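Side-chain contacts in EGF family domain-containing protein (Toxoplasma gondii, PDB 4Z80), which probably acts as a parasite surface receptor in host-cell invasion, binding a peptide of its RON2-type partner at the moving junction: residues A[29-34]-A[62-67]; A[101-106]-A[112-117]; A[304-309]-A[315-320]; A[352-357]-A[364-369]; A[356-361]-A[464-469]. One frame throughout, in Å; residues are numbered along the deposited sequence.

Contact 1 (A[29-34]-A[62-67]); sequences IWDKDG and EMYDSS
Ile29 lies across one face of the Tyr64 ring, and these two residues supply most of the surface buried between residues 29-34 and 62-67. The isoleucine uses both of its branches. Its CD1 stands over the phenol end, 3.6 Å from the ring centroid and 27° off the normal, a CH-pi contact so close that CD1 comes within 3.2 Å of Tyr64 CZ. The other branch covers the root of the ring, with Ile29 CG2 3.6 Å from Tyr64 CD2. CG1 of Ile29 sits between its own backbone N and carbonyl carbon (chi1 51°), which turns the longer branch toward the hydroxyl. A beta-branched residue suits this place because it presents a methyl and a longer ethyl arm to a long flat surface.

Beyond the ring the contact becomes polar and wet. One water lies in the ring plane at the hydroxyl edge, accepts from Tyr64 OH at 2.7 Å, and donates to Asp31 OD2 at 2.9 Å and to Trp30 O at 2.8 Å. Ser66 OG is a longer, fourth neighbour of this water and also bonds to Asp175. Water is needed as the intermediary, since Asp31 OD2 and Tyr64 OH remain 4.4 Å apart. The other carboxylate oxygen, Asp31 OD1, faces its own chain and accepts from Asp33 N at 2.8 Å, so the aspartate is committed on both sides. The arrangement is that of an outer strand of a small antiparallel sheet, 27-30, packed against a loop by Ile29 as it runs into an Asx turn and a type I beta turn.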
# COMPACT_ATOMS: atom_id res chain seq x y z
N ILE A 29 -5.69 14.00 -1.96
CA ILE A 29 -6.95 13.36 -2.28
C ILE A 29 -7.28 13.71 -3.73
O ILE A 29 -6.88 14.76 -4.23
CB ILE A 29 -8.08 13.81 -1.34
CG1 ILE A 29 -8.13 15.33 -1.28
CG2 ILE A 29 -7.86 13.23 0.06
CD1 ILE A 29 -9.47 15.85 -0.93
N TRP A 30 -8.00 12.82 -4.41
CA TRP A 30 -8.33 13.03 -5.82
C TRP A 30 -9.54 13.96 -5.92
O TRP A 30 -10.52 13.79 -5.20
CB TRP A 30 -8.61 11.70 -6.53
CG TRP A 30 -7.49 10.71 -6.36
CD1 TRP A 30 -7.53 9.55 -5.63
CD2 TRP A 30 -6.17 10.81 -6.89
NE1 TRP A 30 -6.31 8.92 -5.68
CE2 TRP A 30 -5.46 9.67 -6.46
CE3 TRP A 30 -5.51 11.74 -7.70
CZ2 TRP A 30 -4.13 9.44 -6.79
CZ3 TRP A 30 -4.19 11.51 -8.04
CH2 TRP A 30 -3.51 10.37 -7.59
N ASP A 31 -9.45 14.95 -6.79
CA ASP A 31 -10.58 15.84 -7.06
C ASP A 31 -10.37 16.58 -8.37
O ASP A 31 -9.30 17.13 -8.60
CB ASP A 31 -10.77 16.83 -5.91
CG ASP A 31 -12.13 17.50 -5.96
OD1 ASP A 31 -12.30 18.45 -6.75
OD2 ASP A 31 -13.05 17.06 -5.22
N LYS A 32 -11.39 16.61 -9.22
CA LYS A 32 -11.22 17.22 -10.53
C LYS A 32 -11.08 18.75 -10.44
O LYS A 32 -10.67 19.39 -11.40
CB LYS A 32 -12.38 16.85 -11.47
CG LYS A 32 -13.75 17.30 -11.03
CD LYS A 32 -14.80 16.79 -12.00
CE LYS A 32 -16.20 17.01 -11.47
NZ LYS A 32 -16.45 18.44 -11.14
N ASP A 33 -11.38 19.32 -9.27
CA ASP A 33 -11.19 20.75 -9.03
C ASP A 33 -9.94 21.04 -8.19
O ASP A 33 -9.70 22.18 -7.79
CB ASP A 33 -12.42 21.34 -8.34
CG ASP A 33 -13.65 21.35 -9.23
OD1 ASP A 33 -13.49 21.44 -10.46
OD2 ASP A 33 -14.77 21.26 -8.69
N GLY A 34 -9.14 20.01 -7.93
CA GLY A 34 -7.90 20.21 -7.20
C GLY A 34 -6.94 21.09 -7.97
O GLY A 34 -6.95 21.08 -9.20
N GLU A 62 -6.69 11.47 8.00
CA GLU A 62 -8.09 11.17 8.27
C GLU A 62 -8.77 10.57 7.06
O GLU A 62 -8.64 11.06 5.94
CB GLU A 62 -8.82 12.44 8.69
CG GLU A 62 -8.50 12.89 10.12
CD GLU A 62 -7.13 13.54 10.27
OE1 GLU A 62 -6.50 13.89 9.25
OE2 GLU A 62 -6.69 13.69 11.43
N MET A 63 -9.50 9.49 7.30
CA MET A 63 -10.29 8.87 6.25
C MET A 63 -11.10 9.94 5.53
O MET A 63 -11.80 10.74 6.15
CB MET A 63 -11.20 7.79 6.83
CG MET A 63 -12.16 7.17 5.80
SD MET A 63 -11.36 6.40 4.38
CE MET A 63 -10.71 4.89 5.12
N TYR A 64 -10.98 9.94 4.21
CA TYR A 64 -11.66 10.89 3.35
C TYR A 64 -12.60 10.11 2.45
O TYR A 64 -12.16 9.23 1.71
CB TYR A 64 -10.65 11.67 2.51
CG TYR A 64 -11.25 12.64 1.52
CD1 TYR A 64 -11.68 13.89 1.93
CD2 TYR A 64 -11.34 12.31 0.18
CE1 TYR A 64 -12.22 14.79 1.02
CE2 TYR A 64 -11.88 13.20 -0.74
CZ TYR A 64 -12.31 14.43 -0.31
OH TYR A 64 -12.84 15.32 -1.22
N ASP A 65 -13.88 10.43 2.53
CA ASP A 65 -14.88 9.75 1.71
C ASP A 65 -15.77 10.79 1.03
O ASP A 65 -16.63 11.40 1.65
CB ASP A 65 -15.72 8.79 2.56
CG ASP A 65 -16.52 7.83 1.71
OD1 ASP A 65 -16.91 8.21 0.59
OD2 ASP A 65 -16.76 6.69 2.16
N SER A 66 -15.55 10.97 -0.27
CA SER A 66 -16.32 11.92 -1.06
C SER A 66 -17.32 11.21 -1.96
O SER A 66 -17.76 11.75 -2.98
CB SER A 66 -15.38 12.80 -1.90
OG SER A 66 -14.56 12.01 -2.73
N SER A 67 -17.70 9.98 -1.60
CA SER A 67 -18.86 9.36 -2.22
C SER A 67 -20.07 10.18 -1.79
O SER A 67 -20.01 10.92 -0.81
CB SER A 67 -19.00 7.88 -1.82
OG SER A 67 -19.26 7.73 -0.44
O HOH W 1 -12.82 14.54 -3.76

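Contact 2 (A[101-106]-A[112-117]); sequences VIAFTK and SDMTRW. With SO4 (sulfate ion), chain I.
Val101 meets Met114 and Trp117 in the apolar centre. Its CB lies 3.9 Å from Met114 CE, while Val101 CG1, anti to the backbone N (chi1 173°), reaches Trp117 CD1 at 3.6 Å. Ala103, small enough to let the chains close up, touches Met114 CG through its CB at 3.9 Å; the unbranched methionine can thus run along both residues. Further on, Arg116 lays its aliphatic part over Phe104: CG is centred above the ring, 3.6 Å from the Phe104 centroid and 13° off the normal, a CH-pi contact. The guanidinium runs out past the CD2/CE2 side of the ring, its plane 29° from the ring's, with CZ 4.0 Å from Phe104 CD2, and its NE bonds to Glu149 O.

Between these groups the backbones form one antiparallel bridge, a hydrogen-bonded pair at the end of strand 101-104, with Phe104 N to Asp113 O at 3.1 Å and Asp113 N to Phe104 O at 2.8 Å. A water donates to Ile102 O and Asp113 O and accepts from Trp117 N, linking the backbones beside the bridge. Asp113 OD1 accepts from Thr115 N, an Asx turn, and from Arg116 N, extending it to an Asx motif before the 3-10 segment. At the outer rim Lys106 NZ holds sulfate O2 at 2.9 Å, and Arg111 binds the same anion, probably a crystallisation component.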
# COMPACT_ATOMS: atom_id res chain seq x y z
N VAL A 101 7.70 -3.37 4.26
CA VAL A 101 6.80 -4.50 4.43
C VAL A 101 6.20 -4.44 5.84
O VAL A 101 6.90 -4.09 6.79
CB VAL A 101 7.55 -5.84 4.24
CG1 VAL A 101 6.67 -7.04 4.59
CG2 VAL A 101 8.06 -5.95 2.81
N ILE A 102 4.92 -4.77 5.96
CA ILE A 102 4.29 -4.88 7.28
C ILE A 102 4.58 -6.25 7.85
O ILE A 102 4.00 -7.25 7.42
CB ILE A 102 2.78 -4.62 7.21
CG1 ILE A 102 2.48 -3.29 6.51
CG2 ILE A 102 2.19 -4.64 8.62
CD1 ILE A 102 3.25 -2.08 7.06
N ALA A 103 5.49 -6.29 8.82
CA ALA A 103 5.95 -7.52 9.44
C ALA A 103 5.11 -7.87 10.66
O ALA A 103 4.74 -6.98 11.43
CB ALA A 103 7.41 -7.38 9.85
N PHE A 104 4.82 -9.15 10.82
CA PHE A 104 4.20 -9.66 12.03
C PHE A 104 5.33 -9.97 13.00
O PHE A 104 6.28 -10.64 12.63
CB PHE A 104 3.36 -10.89 11.75
CG PHE A 104 2.01 -10.59 11.17
CD1 PHE A 104 1.88 -9.90 9.98
CD2 PHE A 104 0.85 -11.00 11.82
CE1 PHE A 104 0.62 -9.62 9.46
CE2 PHE A 104 -0.40 -10.73 11.29
CZ PHE A 104 -0.51 -10.04 10.12
N THR A 105 5.23 -9.46 14.22
CA THR A 105 6.31 -9.56 15.20
C THR A 105 5.79 -9.87 16.60
O THR A 105 4.59 -9.87 16.86
CB THR A 105 7.13 -8.24 15.27
OG1 THR A 105 6.34 -7.22 15.90
CG2 THR A 105 7.53 -7.76 13.88
N LYS A 106 6.72 -10.13 17.51
CA LYS A 106 6.40 -10.05 18.93
C LYS A 106 6.35 -8.57 19.31
O LYS A 106 6.72 -7.70 18.51
CB LYS A 106 7.41 -10.82 19.76
CG LYS A 106 7.35 -12.30 19.46
CD LYS A 106 8.03 -13.13 20.51
CE LYS A 106 7.26 -13.11 21.82
NZ LYS A 106 7.89 -13.97 22.85
N SER A 112 10.33 -11.65 13.74
CA SER A 112 9.56 -11.02 12.69
C SER A 112 9.33 -11.98 11.54
O SER A 112 10.19 -12.81 11.21
CB SER A 112 10.24 -9.75 12.20
OG SER A 112 11.54 -10.03 11.71
N ASP A 113 8.15 -11.85 10.94
CA ASP A 113 7.73 -12.66 9.80
C ASP A 113 7.33 -11.69 8.69
O ASP A 113 6.31 -11.01 8.82
CB ASP A 113 6.58 -13.57 10.19
CG ASP A 113 6.13 -14.49 9.07
OD1 ASP A 113 6.36 -14.17 7.89
OD2 ASP A 113 5.54 -15.54 9.39
N MET A 114 8.12 -11.63 7.63
CA MET A 114 7.89 -10.64 6.59
C MET A 114 7.11 -11.18 5.38
O MET A 114 6.98 -10.47 4.39
CB MET A 114 9.23 -10.06 6.15
CG MET A 114 9.72 -9.02 7.17
SD MET A 114 11.32 -8.35 6.84
CE MET A 114 10.96 -7.29 5.43
N THR A 115 6.56 -12.39 5.49
CA THR A 115 5.69 -12.92 4.43
C THR A 115 4.27 -13.24 4.92
O THR A 115 3.37 -13.52 4.13
CB THR A 115 6.28 -14.18 3.77
OG1 THR A 115 6.43 -15.22 4.73
CG2 THR A 115 7.62 -13.88 3.11
N ARG A 116 4.07 -13.21 6.23
CA ARG A 116 2.77 -13.46 6.82
C ARG A 116 1.68 -12.53 6.25
O ARG A 116 0.52 -12.92 6.14
CB ARG A 116 2.87 -13.32 8.35
CG ARG A 116 1.57 -13.41 9.11
CD ARG A 116 0.97 -14.82 9.15
NE ARG A 116 -0.15 -14.72 10.07
CZ ARG A 116 -0.08 -14.90 11.38
NH1 ARG A 116 1.05 -15.32 11.96
NH2 ARG A 116 -1.15 -14.70 12.12
N TRP A 117 2.06 -11.30 5.89
CA TRP A 117 1.09 -10.32 5.39
C TRP A 117 0.32 -10.82 4.18
O TRP A 117 -0.78 -10.33 3.91
CB TRP A 117 1.79 -8.99 5.05
CG TRP A 117 2.69 -9.05 3.85
CD1 TRP A 117 4.03 -9.30 3.84
CD2 TRP A 117 2.31 -8.88 2.47
NE1 TRP A 117 4.51 -9.29 2.55
CE2 TRP A 117 3.47 -9.03 1.69
CE3 TRP A 117 1.10 -8.59 1.84
CZ2 TRP A 117 3.46 -8.91 0.30
CZ3 TRP A 117 1.09 -8.47 0.45
CH2 TRP A 117 2.26 -8.63 -0.30
S SO4 I . 10.67 -16.06 23.39
O1 SO4 I . 10.44 -15.28 24.61
O2 SO4 I . 10.37 -15.24 22.21
O3 SO4 I . 9.80 -17.24 23.42
O4 SO4 I . 12.07 -16.46 23.32
O HOH W 2 4.44 -9.98 7.04

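Contact 3 (A[304-309]-A[315-320]); sequences CAELTT and FYCVRP
Phe315 opens the contact through its backbone, its O accepting from Ala305 N at 2.9 Å with an almost straight N-H...O angle of 169°. This is the first half of a single beta bridge in a loop closed by a disulfide, which leads into strand 318-321. The loop is part of the AMA1-like region of the protein, which belongs to the PAN superfamily.

Tyr316, next along, carries much of the side-chain packing. Its CD1 rests against Ala305 CB at 3.8 Å, where a methyl leaves room for the ring, and its CE1 is 3.2 Å from Leu307 O. CG lies anti to the carbonyl carbon (chi1 -82°), an orientation that takes the ring back over the loop and brings the hydroxyl to the far end of residues 304-309. There Tyr316 OH accepts from Thr309 N at 3.0 Å and also bonds to Lys146 O; tyrosine suits the place because its ring covers the loop while its hydroxyl bonds to two backbone groups. Arg116, in a cation-pi contact with this ring, also takes Leu307 O as a hydrogen-bond acceptor.

Cys317 completes the bridge by giving its N-H to Ala305 O at 2.9 Å, and a water that accepts from Leu307 N also lies in hydrogen-bonding position to Cys317 O. Its side chain ends the walk: SG bonds covalently to Cys304 SG at 2.0 Å, with the C-S-S-C torsion at 84° and Glu306 CG 3.7 Å from Cys317 SG.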
# COMPACT_ATOMS: atom_id res chain seq x y z
N CYS A 304 -1.91 -6.22 21.87
CA CYS A 304 -1.67 -6.77 20.53
C CYS A 304 -1.38 -8.26 20.65
O CYS A 304 -0.77 -8.72 21.62
CB CYS A 304 -0.54 -6.03 19.80
SG CYS A 304 1.18 -6.31 20.36
N ALA A 305 -1.84 -9.02 19.66
CA ALA A 305 -1.60 -10.46 19.62
C ALA A 305 -0.23 -10.76 19.02
O ALA A 305 0.08 -10.31 17.92
CB ALA A 305 -2.70 -11.16 18.82
N GLU A 306 0.58 -11.52 19.74
CA GLU A 306 1.92 -11.86 19.28
C GLU A 306 1.93 -13.12 18.41
O GLU A 306 1.93 -14.24 18.93
CB GLU A 306 2.87 -12.04 20.46
CG GLU A 306 3.08 -10.78 21.29
CD GLU A 306 4.13 -10.97 22.38
OE1 GLU A 306 5.17 -10.28 22.34
OE2 GLU A 306 3.92 -11.82 23.28
N LEU A 307 1.92 -12.89 17.10
CA LEU A 307 2.08 -13.90 16.03
C LEU A 307 0.89 -14.85 15.84
O LEU A 307 0.51 -15.12 14.70
CB LEU A 307 3.35 -14.72 16.26
CG LEU A 307 4.67 -13.93 16.15
CD1 LEU A 307 5.87 -14.83 16.44
CD2 LEU A 307 4.84 -13.27 14.78
N THR A 308 0.30 -15.35 16.93
CA THR A 308 -0.87 -16.21 16.83
C THR A 308 -1.86 -15.91 17.93
O THR A 308 -1.48 -15.66 19.08
CB THR A 308 -0.49 -17.72 16.88
OG1 THR A 308 0.26 -17.99 18.07
CG2 THR A 308 0.36 -18.10 15.68
N THR A 309 -3.14 -15.90 17.56
CA THR A 309 -4.24 -15.81 18.52
C THR A 309 -5.49 -16.39 17.89
O THR A 309 -5.58 -16.48 16.66
CB THR A 309 -4.53 -14.37 18.97
OG1 THR A 309 -5.53 -14.38 19.99
CG2 THR A 309 -5.03 -13.52 17.81
N PHE A 315 -6.07 -7.53 17.48
CA PHE A 315 -5.28 -7.14 16.32
C PHE A 315 -3.84 -7.54 16.57
O PHE A 315 -3.34 -7.45 17.69
CB PHE A 315 -5.40 -5.63 16.06
CG PHE A 315 -5.06 -5.23 14.64
CD1 PHE A 315 -3.74 -5.03 14.26
CD2 PHE A 315 -6.06 -5.06 13.69
CE1 PHE A 315 -3.42 -4.69 12.94
CE2 PHE A 315 -5.74 -4.71 12.37
CZ PHE A 315 -4.42 -4.52 12.01
N TYR A 316 -3.17 -8.02 15.53
CA TYR A 316 -1.82 -8.52 15.65
C TYR A 316 -0.76 -7.43 15.83
O TYR A 316 -0.89 -6.31 15.32
CB TYR A 316 -1.47 -9.34 14.41
CG TYR A 316 -1.97 -10.76 14.50
CD1 TYR A 316 -1.33 -11.68 15.32
CD2 TYR A 316 -3.10 -11.18 13.79
CE1 TYR A 316 -1.79 -12.97 15.43
CE2 TYR A 316 -3.56 -12.48 13.90
CZ TYR A 316 -2.89 -13.37 14.72
OH TYR A 316 -3.32 -14.68 14.85
N CYS A 317 0.28 -7.79 16.59
CA CYS A 317 1.48 -6.97 16.70
C CYS A 317 2.12 -6.89 15.33
O CYS A 317 2.49 -7.92 14.77
CB CYS A 317 2.46 -7.58 17.69
SG CYS A 317 1.82 -7.94 19.35
N VAL A 318 2.26 -5.69 14.78
CA VAL A 318 2.90 -5.52 13.48
C VAL A 318 3.75 -4.27 13.50
O VAL A 318 3.52 -3.36 14.29
CB VAL A 318 1.87 -5.42 12.31
CG1 VAL A 318 1.02 -6.67 12.21
CG2 VAL A 318 0.99 -4.19 12.44
N ARG A 319 4.73 -4.20 12.61
CA ARG A 319 5.45 -2.95 12.40
C ARG A 319 6.09 -2.97 11.03
O ARG A 319 6.33 -4.04 10.48
CB ARG A 319 6.51 -2.72 13.49
CG ARG A 319 7.69 -3.68 13.45
CD ARG A 319 8.58 -3.50 14.69
NE ARG A 319 7.81 -3.74 15.90
CZ ARG A 319 8.23 -3.51 17.14
NH1 ARG A 319 9.44 -3.02 17.39
NH2 ARG A 319 7.40 -3.77 18.15
N PRO A 320 6.37 -1.78 10.47
CA PRO A 320 7.05 -1.78 9.17
C PRO A 320 8.50 -2.21 9.31
O PRO A 320 9.16 -1.88 10.30
CB PRO A 320 6.96 -0.32 8.72
CG PRO A 320 6.00 0.35 9.67
CD PRO A 320 6.10 -0.42 10.94
O HOH W 3 2.34 -10.68 15.37

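Contact 4 (A[352-357]-A[364-369]); sequences NVRWGV and CKPMNA
Val357 sends its two methyl groups to different neighbours, one on the facing strand and the other just after it. CG2 crosses the lysine chain obliquely, 3.8 Å from Lys365 CE; that chain is fully extended beyond CG, so its methylenes lie against the valine. CG1 meets Met367 at about a right angle, 4.1 Å from Met367 CG. The methionine is bent at its last torsion (chi3 -66°), which brings the methyl against the root of the tryptophan, Met367 CE lying 3.7 Å from Trp355 CB. A flexible thioether suits a place that must follow three successive residues of the partner.

All this belongs to a beta hairpin, strand 353-359 with strand 363-366. Val357 and Lys365 form its antiparallel hydrogen-bonded pair, with Val357 N to Lys365 O and Lys365 N to Val357 O both at 2.9 Å. The short segments 353-357 and 364-366 are far from antiparallel, 117° between their directions, and the next bond, Met367 N to Trp355 O, is weak.

Gly356, opposite Pro366, has no side chain, and Lys365 O and Cys364 SG approach its CA closely, the sulfur to 3.6 Å. That sulfur is tied to Cys436, fastening the hairpin to the third strand of the sheet, 436-440. Arg354 runs alongside the Pro366 ring in the same direction, with Arg354 NH2 3.6 Å from Pro366 CG; the guanidinium forms a salt bridge with Glu468 through NH1.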
# COMPACT_ATOMS: atom_id res chain seq x y z
N ASN A 352 28.39 5.57 -4.02
CA ASN A 352 29.56 6.41 -4.21
C ASN A 352 29.26 7.90 -4.18
O ASN A 352 29.94 8.68 -4.84
CB ASN A 352 30.25 6.04 -5.53
CG ASN A 352 30.80 4.63 -5.52
OD1 ASN A 352 30.40 3.79 -6.33
ND2 ASN A 352 31.72 4.35 -4.60
N VAL A 353 28.26 8.31 -3.40
CA VAL A 353 27.98 9.72 -3.23
C VAL A 353 27.62 10.05 -1.79
O VAL A 353 27.25 9.16 -1.02
CB VAL A 353 26.86 10.22 -4.17
CG1 VAL A 353 27.36 10.29 -5.62
CG2 VAL A 353 25.62 9.33 -4.05
N ARG A 354 27.75 11.34 -1.48
CA ARG A 354 27.45 11.90 -0.16
C ARG A 354 26.45 13.06 -0.30
O ARG A 354 26.63 13.91 -1.17
CB ARG A 354 28.72 12.43 0.51
CG ARG A 354 29.89 11.47 0.56
CD ARG A 354 31.23 12.21 0.60
NE ARG A 354 31.36 13.08 1.77
CZ ARG A 354 32.30 14.01 1.90
NH1 ARG A 354 33.19 14.22 0.94
NH2 ARG A 354 32.35 14.75 3.01
N TRP A 355 25.42 13.12 0.54
CA TRP A 355 24.48 14.25 0.50
C TRP A 355 25.15 15.58 0.80
O TRP A 355 25.93 15.67 1.75
CB TRP A 355 23.33 14.06 1.50
CG TRP A 355 22.51 12.82 1.31
CD1 TRP A 355 22.51 11.71 2.10
CD2 TRP A 355 21.56 12.58 0.27
NE1 TRP A 355 21.63 10.78 1.61
CE2 TRP A 355 21.03 11.29 0.49
CE3 TRP A 355 21.11 13.32 -0.83
CZ2 TRP A 355 20.08 10.73 -0.35
CZ3 TRP A 355 20.16 12.76 -1.66
CH2 TRP A 355 19.66 11.47 -1.42
N GLY A 356 24.82 16.61 0.03
CA GLY A 356 25.35 17.94 0.29
C GLY A 356 24.40 19.07 -0.06
O GLY A 356 23.26 18.85 -0.50
N VAL A 357 24.87 20.29 0.17
CA VAL A 357 24.18 21.50 -0.26
C VAL A 357 25.17 22.33 -1.08
O VAL A 357 26.37 22.17 -0.94
CB VAL A 357 23.63 22.31 0.93
CG1 VAL A 357 22.55 21.51 1.67
CG2 VAL A 357 24.76 22.72 1.88
N CYS A 364 29.94 21.68 -3.81
CA CYS A 364 29.01 21.01 -2.91
C CYS A 364 29.74 20.81 -1.59
O CYS A 364 30.90 20.41 -1.58
CB CYS A 364 28.54 19.68 -3.51
SG CYS A 364 27.14 18.89 -2.66
N LYS A 365 29.08 21.12 -0.48
CA LYS A 365 29.62 20.80 0.83
C LYS A 365 28.68 19.82 1.53
O LYS A 365 27.46 19.86 1.33
CB LYS A 365 29.82 22.06 1.67
CG LYS A 365 28.56 22.88 1.90
CD LYS A 365 28.86 24.14 2.72
CE LYS A 365 27.61 24.97 2.93
NZ LYS A 365 27.91 26.23 3.66
N PRO A 366 29.24 18.91 2.34
CA PRO A 366 28.37 17.93 2.98
C PRO A 366 27.40 18.62 3.92
O PRO A 366 27.69 19.67 4.49
CB PRO A 366 29.34 17.02 3.73
CG PRO A 366 30.59 17.80 3.86
CD PRO A 366 30.66 18.67 2.65
N MET A 367 26.22 18.02 4.05
CA MET A 367 25.24 18.54 4.97
C MET A 367 25.77 18.35 6.39
O MET A 367 26.69 17.56 6.61
CB MET A 367 23.89 17.83 4.77
CG MET A 367 23.38 17.90 3.33
SD MET A 367 21.58 17.78 3.16
CE MET A 367 21.28 16.11 3.72
N ASN A 368 25.18 19.08 7.33
CA ASN A 368 25.56 18.97 8.73
C ASN A 368 24.77 17.86 9.41
O ASN A 368 23.54 17.95 9.52
CB ASN A 368 25.33 20.30 9.46
CG ASN A 368 26.22 21.41 8.94
OD1 ASN A 368 27.39 21.20 8.63
ND2 ASN A 368 25.66 22.62 8.84
N ALA A 369 25.48 16.84 9.89
CA ALA A 369 24.84 15.69 10.52
C ALA A 369 24.12 16.12 11.78
O ALA A 369 24.63 16.92 12.57
CB ALA A 369 25.87 14.61 10.83

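Contact 5 (A[356-361]-A[464-469]); sequences GVVSKG and AVLPED
Ser359 and Asp469 make the tight end of this contact, a short hydrogen bond of 2.6 Å from Ser359 OG to Asp469 OD2. The hydroxyl meets the anti lone pair of that oxygen, on the side away from OD1. Both side chains leave their backbones in the same sense, OG of the serine and CG of the aspartate each anti to N (chi1 -179° and -176°), which brings the two polar ends together. Serine suits the spot because it is short and can donate, and aspartate because its two oxygens can serve two partners: OD1 turns back along its own chain to Cys471 N.

Lys360 also packs closely, but its charged end is loose. Its chain crosses the carboxylate at about a right angle, with Lys360 CE 3.1 Å from Asp469 OD2. The end then bends (chi4 -71°) and leaves NZ 4.6 Å from that oxygen, too far for a salt bridge, so any attraction is probably a modest electrostatic one at an exposed position.

At the other end the packing is slack. Val358 CG2 approaches Leu466 CD1 no closer than 4.4 Å, and Leu466 also leans on Arg12 of helix 8-16. Lys360 and Gly361 both have positive phi, a backbone shape that glycine accepts readily, and here the chain reverses at the exposed tip of the hairpin 353-359/363-366. The contact joins the end of strand 353-359 to the irregular segment 464-469, whose Asp469 OD1 accepts from the backbone N two residues on, an Asx turn.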
# COMPACT_ATOMS: atom_id res chain seq x y z
N GLY A 356 24.82 16.61 0.03
CA GLY A 356 25.35 17.94 0.29
C GLY A 356 24.40 19.07 -0.06
O GLY A 356 23.26 18.85 -0.50
N VAL A 357 24.87 20.29 0.17
CA VAL A 357 24.18 21.50 -0.26
C VAL A 357 25.17 22.33 -1.08
O VAL A 357 26.37 22.17 -0.94
CB VAL A 357 23.63 22.31 0.93
CG1 VAL A 357 22.55 21.51 1.67
CG2 VAL A 357 24.76 22.72 1.88
N VAL A 358 24.66 23.21 -1.94
CA VAL A 358 25.54 23.94 -2.84
C VAL A 358 26.36 24.95 -2.04
O VAL A 358 25.86 25.58 -1.10
CB VAL A 358 24.74 24.65 -3.95
CG1 VAL A 358 25.65 25.54 -4.80
CG2 VAL A 358 24.06 23.62 -4.85
N SER A 359 27.63 25.07 -2.42
CA SER A 359 28.53 26.04 -1.81
C SER A 359 29.24 26.83 -2.90
O SER A 359 29.83 26.25 -3.81
CB SER A 359 29.54 25.33 -0.91
OG SER A 359 30.42 26.25 -0.30
N LYS A 360 29.14 28.15 -2.83
CA LYS A 360 29.80 29.05 -3.78
C LYS A 360 29.47 28.71 -5.23
O LYS A 360 30.35 28.69 -6.09
CB LYS A 360 31.31 29.01 -3.57
CG LYS A 360 31.75 29.43 -2.17
CD LYS A 360 33.11 28.85 -1.82
CE LYS A 360 33.42 29.01 -0.34
NZ LYS A 360 33.70 30.43 0.01
N GLY A 361 28.19 28.45 -5.49
CA GLY A 361 27.70 28.32 -6.85
C GLY A 361 27.94 27.00 -7.55
O GLY A 361 27.00 26.40 -8.07
N ALA A 464 23.48 15.98 -10.59
CA ALA A 464 23.48 16.24 -9.14
C ALA A 464 24.87 16.45 -8.54
O ALA A 464 25.00 17.06 -7.48
CB ALA A 464 22.82 15.09 -8.42
N VAL A 465 25.90 15.95 -9.21
CA VAL A 465 27.22 15.83 -8.62
C VAL A 465 28.07 17.06 -8.91
O VAL A 465 28.17 17.51 -10.06
CB VAL A 465 27.91 14.54 -9.13
CG1 VAL A 465 29.31 14.42 -8.56
CG2 VAL A 465 27.09 13.32 -8.74
N LEU A 466 28.65 17.62 -7.85
CA LEU A 466 29.56 18.76 -7.96
C LEU A 466 30.84 18.45 -7.19
O LEU A 466 30.82 17.65 -6.25
CB LEU A 466 28.93 20.04 -7.41
CG LEU A 466 27.77 20.64 -8.20
CD1 LEU A 466 27.12 21.77 -7.40
CD2 LEU A 466 28.24 21.14 -9.55
N PRO A 467 31.96 19.08 -7.58
CA PRO A 467 33.18 18.93 -6.79
C PRO A 467 32.99 19.47 -5.38
O PRO A 467 32.24 20.43 -5.18
CB PRO A 467 34.21 19.76 -7.57
CG PRO A 467 33.41 20.70 -8.42
CD PRO A 467 32.13 19.99 -8.73
N GLU A 468 33.66 18.85 -4.41
CA GLU A 468 33.53 19.27 -3.02
C GLU A 468 34.22 20.61 -2.79
O GLU A 468 35.30 20.87 -3.32
CB GLU A 468 34.12 18.22 -2.07
CG GLU A 468 34.09 18.67 -0.60
CD GLU A 468 34.49 17.57 0.38
OE1 GLU A 468 34.89 16.48 -0.06
OE2 GLU A 468 34.39 17.82 1.60
N ASP A 469 33.55 21.47 -2.03
CA ASP A 469 34.20 22.65 -1.47
C ASP A 469 35.06 22.19 -0.31
O ASP A 469 34.56 21.95 0.78
CB ASP A 469 33.16 23.67 -1.02
CG ASP A 469 33.78 24.97 -0.52
OD1 ASP A 469 35.02 25.02 -0.36
OD2 ASP A 469 33.03 25.93 -0.28

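Overall arrangement
The five contacts form two close pairs and one outlier. Contacts 2 and 3, with centres about 9 Å apart, meet through the two-stranded sheet of 101-104 and 318-321, where Ala103 N bonds to Arg319 O at 2.9 Å. Contacts 4 and 5 lie about 8 Å apart between centres and share Gly356 and Val357. Cys364 joins that pair by its backbone, its N 3.0 Å from Pro467 O and its O 2.9 Å from Asp469 N. Contact 1 stands alone, its centre about 31 Å from those of contacts 2 and 3 and about 41 Å from that of contact 5. The other protein chain of the assembly touches none of these segments.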